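Local coordinates for xylose isomerase-like TIM barrel domain-containing protein (Thermus thermophilus, PDB 3AYT) that binds zinc within a TIM barrel and may cleave phosphodiester bonds in DNA at abasic sites, at residues 42-47 / 86-91; 113-118 / 147-152. All blocks are in the same frame, centred on the assembly; numbering follows the deposited sequence.

Contact 1. Residues 42-47 / 86-91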
loop_
_atom_site.group_PDB
_atom_site.type_symbol
_atom_site.label_atom_id
_atom_site.label_comp_id
_atom_site.label_asym_id
_atom_site.label_seq_id
_atom_site.Cartn_x
_atom_site.Cartn_y
_atom_site.Cartn_z
ATOM N N GLN A 42 -2.457 7.325 -20.223
ATOM C CA GLN A 42 -3.000 6.653 -21.401
ATOM C C GLN A 42 -2.004 5.642 -21.966
ATOM O O GLN A 42 -2.381 4.520 -22.322
ATOM C CB GLN A 42 -3.464 7.670 -22.447
ATOM C CG GLN A 42 -4.810 8.336 -22.081
ATOM C CD GLN A 42 -5.934 7.318 -21.831
ATOM O OE1 GLN A 42 -6.517 7.261 -20.740
ATOM N NE2 GLN A 42 -6.234 6.508 -22.842
ATOM N N SER A 43 -0.734 6.030 -22.005
ATOM C CA SER A 43 0.336 5.143 -22.441
ATOM C C SER A 43 0.400 3.862 -21.602
ATOM O O SER A 43 0.431 2.758 -22.149
ATOM C CB SER A 43 1.681 5.867 -22.406
ATOM O OG SER A 43 2.733 4.971 -22.708
ATOM N N LEU A 44 0.423 4.014 -20.277
ATOM C CA LEU A 44 0.471 2.866 -19.379
ATOM C C LEU A 44 -0.769 1.989 -19.505
ATOM O O LEU A 44 -0.657 0.766 -19.539
ATOM C CB LEU A 44 0.668 3.311 -17.917
ATOM C CG LEU A 44 0.719 2.238 -16.824
ATOM C CD1 LEU A 44 1.791 1.170 -17.103
ATOM C CD2 LEU A 44 0.936 2.895 -15.446
ATOM N N ARG A 45 -1.945 2.611 -19.581
ATOM C CA ARG A 45 -3.197 1.861 -19.636
ATOM C C ARG A 45 -3.265 0.962 -20.881
ATOM O O ARG A 45 -3.647 -0.213 -20.783
ATOM C CB ARG A 45 -4.399 2.809 -19.583
ATOM C CG ARG A 45 -5.761 2.105 -19.529
ATOM C CD ARG A 45 -6.867 3.002 -20.032
ATOM N NE ARG A 45 -6.592 3.496 -21.378
ATOM C CZ ARG A 45 -6.970 2.880 -22.497
ATOM N NH1 ARG A 45 -7.659 1.743 -22.438
ATOM N NH2 ARG A 45 -6.674 3.409 -23.676
ATOM N N ARG A 46 -2.873 1.505 -22.033
ATOM C CA ARG A 46 -2.962 0.768 -23.302
ATOM C C ARG A 46 -1.909 -0.343 -23.463
ATOM O O ARG A 46 -2.158 -1.341 -24.139
ATOM C CB ARG A 46 -2.936 1.730 -24.504
ATOM C CG ARG A 46 -1.553 2.170 -24.950
ATOM C CD ARG A 46 -1.600 2.953 -26.259
ATOM N NE ARG A 46 -1.885 4.355 -26.013
ATOM C CZ ARG A 46 -1.000 5.346 -26.069
ATOM N NH1 ARG A 46 0.264 5.137 -26.411
ATOM N NH2 ARG A 46 -1.406 6.568 -25.803
ATOM N N ARG A 47 -0.747 -0.169 -22.835
ATOM C CA ARG A 47 0.383 -1.077 -23.031
ATOM C C ARG A 47 0.405 -2.285 -22.095
ATOM O O ARG A 47 1.012 -3.322 -22.417
ATOM C CB ARG A 47 1.705 -0.313 -22.895
ATOM C CG ARG A 47 2.051 0.545 -24.092
ATOM C CD ARG A 47 3.552 0.576 -24.253
ATOM N NE ARG A 47 4.103 1.847 -23.838
ATOM C CZ ARG A 47 5.326 2.021 -23.348
ATOM N NH1 ARG A 47 6.149 0.993 -23.174
ATOM N NH2 ARG A 47 5.716 3.235 -23.015
ATOM N N ALA A 86 -8.967 4.789 -11.446
ATOM C CA ALA A 86 -10.124 4.333 -12.225
ATOM C C ALA A 86 -9.813 4.353 -13.722
ATOM O O ALA A 86 -10.158 3.416 -14.448
ATOM C CB ALA A 86 -11.347 5.189 -11.923
ATOM N N GLU A 87 -9.143 5.420 -14.159
ATOM C CA GLU A 87 -8.706 5.569 -15.546
ATOM C C GLU A 87 -7.766 4.444 -15.980
ATOM O O GLU A 87 -7.858 3.956 -17.108
ATOM C CB GLU A 87 -8.033 6.930 -15.743
ATOM C CG GLU A 87 -7.618 7.228 -17.183
ATOM C CD GLU A 87 -6.814 8.514 -17.304
ATOM O OE1 GLU A 87 -6.856 9.347 -16.369
ATOM O OE2 GLU A 87 -6.135 8.686 -18.337
ATOM N N LEU A 88 -6.884 4.024 -15.079
ATOM C CA LEU A 88 -5.950 2.935 -15.364
ATOM C C LEU A 88 -6.589 1.555 -15.231
ATOM O O LEU A 88 -5.923 0.543 -15.484
ATOM C CB LEU A 88 -4.736 3.008 -14.439
ATOM C CG LEU A 88 -3.707 4.118 -14.661
ATOM C CD1 LEU A 88 -2.736 4.145 -13.501
ATOM C CD2 LEU A 88 -2.971 3.913 -15.984
ATOM N N GLY A 89 -7.862 1.517 -14.828
ATOM C CA GLY A 89 -8.555 0.256 -14.548
ATOM C C GLY A 89 -7.990 -0.493 -13.345
ATOM O O GLY A 89 -7.953 -1.728 -13.329
ATOM N N ALA A 90 -7.549 0.253 -12.331
ATOM C CA ALA A 90 -6.962 -0.349 -11.133
ATOM C C ALA A 90 -8.026 -1.059 -10.314
ATOM O O ALA A 90 -9.136 -0.556 -10.181
ATOM C CB ALA A 90 -6.269 0.710 -10.283
ATOM N N ASP A 91 -7.697 -2.227 -9.767
ATOM C CA ASP A 91 -8.645 -2.925 -8.897
ATOM C C ASP A 91 -8.622 -2.342 -7.477
ATOM O O ASP A 91 -9.658 -2.265 -6.816
ATOM C CB ASP A 91 -8.428 -4.455 -8.904
ATOM C CG ASP A 91 -7.051 -4.891 -8.375
ATOM O OD1 ASP A 91 -6.161 -4.046 -8.096
ATOM O OD2 ASP A 91 -6.851 -6.124 -8.246
#

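Contact 2. Residues 113-118 / 147-152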
loop_
_atom_site.group_PDB
_atom_site.type_symbol
_atom_site.label_atom_id
_atom_site.label_comp_id
_atom_site.label_asym_id
_atom_site.label_seq_id
_atom_site.Cartn_x
_atom_site.Cartn_y
_atom_site.Cartn_z
ATOM N N LEU A 113 -11.207 7.463 15.084
ATOM C CA LEU A 113 -12.532 7.899 14.654
ATOM C C LEU A 113 -12.508 9.207 13.832
ATOM O O LEU A 113 -13.228 9.308 12.836
ATOM C CB LEU A 113 -13.530 7.939 15.822
ATOM C CG LEU A 113 -13.814 6.592 16.521
ATOM C CD1 LEU A 113 -14.942 6.724 17.561
ATOM C CD2 LEU A 113 -14.113 5.442 15.546
ATOM N N PRO A 114 -11.666 10.194 14.222
ATOM C CA PRO A 114 -11.513 11.358 13.336
ATOM C C PRO A 114 -11.026 10.967 11.935
ATOM O O PRO A 114 -11.489 11.530 10.948
ATOM C CB PRO A 114 -10.447 12.199 14.050
ATOM C CG PRO A 114 -10.641 11.879 15.478
ATOM C CD PRO A 114 -10.975 10.409 15.508
ATOM N N LEU A 115 -10.104 10.008 11.852
ATOM C CA LEU A 115 -9.634 9.538 10.549
ATOM C C LEU A 115 -10.749 8.836 9.775
ATOM O O LEU A 115 -10.953 9.104 8.586
ATOM C CB LEU A 115 -8.413 8.619 10.681
ATOM C CG LEU A 115 -7.882 8.065 9.348
ATOM C CD1 LEU A 115 -7.317 9.182 8.484
ATOM C CD2 LEU A 115 -6.845 6.988 9.579
ATOM N N ALA A 116 -11.470 7.946 10.451
ATOM C CA ALA A 116 -12.616 7.258 9.840
ATOM C C ALA A 116 -13.586 8.262 9.191
ATOM O O ALA A 116 -14.065 8.052 8.070
ATOM C CB ALA A 116 -13.326 6.401 10.873
ATOM N N GLU A 117 -13.840 9.366 9.892
ATOM C CA GLU A 117 -14.706 10.431 9.370
ATOM C C GLU A 117 -14.084 11.205 8.191
ATOM O O GLU A 117 -14.741 11.427 7.166
ATOM C CB GLU A 117 -15.111 11.397 10.491
ATOM C CG GLU A 117 -16.023 12.525 10.010
ATOM C CD GLU A 117 -16.367 13.531 11.091
ATOM O OE1 GLU A 117 -16.802 14.639 10.731
ATOM O OE2 GLU A 117 -16.213 13.226 12.290
ATOM N N ALA A 118 -12.828 11.618 8.341
ATOM C CA ALA A 118 -12.124 12.362 7.293
ATOM C C ALA A 118 -12.028 11.547 5.995
ATOM O O ALA A 118 -12.042 12.118 4.905
ATOM C CB ALA A 118 -10.735 12.782 7.768
ATOM N N ARG A 147 -7.931 -0.919 13.790
ATOM C CA ARG A 147 -9.145 -1.733 13.864
ATOM C C ARG A 147 -10.443 -0.889 13.834
ATOM O O ARG A 147 -11.352 -1.216 13.077
ATOM C CB ARG A 147 -9.114 -2.685 15.072
ATOM C CG ARG A 147 -10.352 -3.594 15.158
ATOM C CD ARG A 147 -10.206 -4.695 16.205
ATOM N NE ARG A 147 -9.210 -5.700 15.828
ATOM C CZ ARG A 147 -9.412 -6.690 14.959
ATOM N NH1 ARG A 147 -10.573 -6.821 14.329
ATOM N NH2 ARG A 147 -8.434 -7.547 14.702
ATOM N N PRO A 148 -10.524 0.200 14.639
ATOM C CA PRO A 148 -11.747 1.011 14.639
ATOM C C PRO A 148 -12.007 1.710 13.300
ATOM O O PRO A 148 -13.173 1.905 12.923
ATOM C CB PRO A 148 -11.480 2.065 15.727
ATOM C CG PRO A 148 -10.342 1.518 16.537
ATOM C CD PRO A 148 -9.519 0.756 15.565
ATOM N N VAL A 149 -10.941 2.078 12.592
ATOM C CA VAL A 149 -11.084 2.691 11.271
ATOM C C VAL A 149 -11.707 1.690 10.296
ATOM O O VAL A 149 -12.648 2.025 9.568
ATOM C CB VAL A 149 -9.745 3.225 10.708
ATOM C CG1 VAL A 149 -9.993 4.045 9.440
ATOM C CG2 VAL A 149 -9.002 4.056 11.750
ATOM N N LEU A 150 -11.182 0.465 10.298
ATOM C CA LEU A 150 -11.716 -0.613 9.463
ATOM C C LEU A 150 -13.149 -0.987 9.849
ATOM O O LEU A 150 -14.006 -1.146 8.980
ATOM C CB LEU A 150 -10.815 -1.853 9.525
ATOM C CG LEU A 150 -9.363 -1.673 9.070
ATOM C CD1 LEU A 150 -8.533 -2.904 9.396
ATOM C CD2 LEU A 150 -9.305 -1.369 7.565
ATOM N N GLU A 151 -13.404 -1.121 11.148
ATOM C CA GLU A 151 -14.743 -1.482 11.619
ATOM C C GLU A 151 -15.776 -0.398 11.288
ATOM O O GLU A 151 -16.895 -0.709 10.876
ATOM C CB GLU A 151 -14.735 -1.793 13.121
ATOM C CG GLU A 151 -14.106 -3.145 13.450
ATOM C CD GLU A 151 -14.095 -3.461 14.938
ATOM O OE1 GLU A 151 -14.380 -2.562 15.758
ATOM O OE2 GLU A 151 -13.794 -4.619 15.289
ATOM N N ALA A 152 -15.385 0.864 11.452
ATOM C CA ALA A 152 -16.264 2.003 11.178
ATOM C C ALA A 152 -16.745 2.025 9.730
ATOM O O ALA A 152 -17.878 2.426 9.457
ATOM C CB ALA A 152 -15.576 3.317 11.540
#

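Contact 1. Residues 42-47 / 86-91
Leu88 packs against Leu44 and the start of the Arg45 side chain in the tight part of this contact. One methyl does the touching. CD2 of Leu88 lies 4.1 Å from CD2 of Leu44 and 4.0 Å from CB of Arg45, and the two leucine side chains cross at about a right angle. The Leu88 CG stands anti to its own carbonyl carbon (chi1 -72°), which turns the branch towards helix 38-47.

The solvent side is looser and polar. There the outer part of the exposed Arg45 chain runs alongside the end of helix 68-87. Its CD comes 3.2 Å from Glu87 O, with that oxygen at the edge of the guanidinium and near its plane. The Gln42 amide and the Glu87 carboxylate lie close and nearly coplanar, 15° apart, but the modelled orientation of the amide is doubtful. The clear partner of Glu87 is Arg84 of its own helix, in a salt bridge through OE1. Arg45 NE stays 6.0 Å from Glu87 OE2, so any attraction between these opposite charges is probably modest.

Helix 68-87 closes in a Schellman motif at Gly89, which has positive phi. Leu44 also touches Leu16 of helix 12-22. Leu88 reaches Phe41 of helix 38-47 and Leu52 of strand 52-55, so its side chain lies between the outer helices and the barrel wall.

Contact 2. Residues 113-118 / 147-152
The carbonyl O of Ala116, a residue that meets Val149 and Ala152 across this contact, accepts a hydrogen bond from His153 NE2, just beyond Ala152. No hydrogen bond joins the two segments themselves.

Between the two segments the contact is apolar. The axes of the two short helical segments approach to 8.7 Å and cross at -38°, both running in broadly the same direction. The small alanine side chains are consistent with this close approach. The CB of Ala116 points at the other helix and meets CB of Ala152 at 3.9 Å. Val149 forks over the neighbouring turn. Its CG1, anti to the backbone N (chi1 -171°), lies 4.2 Å from Ala116 CA. Its CG2 branches the other way and meets Leu115 CD2 at 4.2 Å. Leu113, itself exposed, reaches over with CD2, 4.3 Å from Pro148 CB.

Val149 continues inward onto Leu157 of strand 157-162. Leu115 is buried, and its side chain is about 9 Å from that of the zinc ligand His96. The contact thus joins neighbouring helices of the outer layer. Such side-by-side packing, with the helices running the same way round a closed parallel sheet, is typical of the TIM barrel.

Overall arrangement
Both contacts lie in the helical layer around the eight-stranded barrel. From the N terminus the chain forms strand 3-8, helix 12-22 and strand 25-29 before reaching helix 38-47. It then passes through strand 52-55 and returns along helix 68-87, where contact 1 closes that loop. Strand 92-96 follows and leads to helix 105-118. Contact 2 opens there and closes at helix 147-152. The two loops run in series and neither nest nor cross. The centres of contacts 1 and 2 are 30 Å apart, and the nearest atoms of contacts 1 and 2 are about 14 Å apart. Contact 1 ties the helices that precede and follow strand 52-55 in the chain; contact 2 does so across helix 120-129 and strand 132-136.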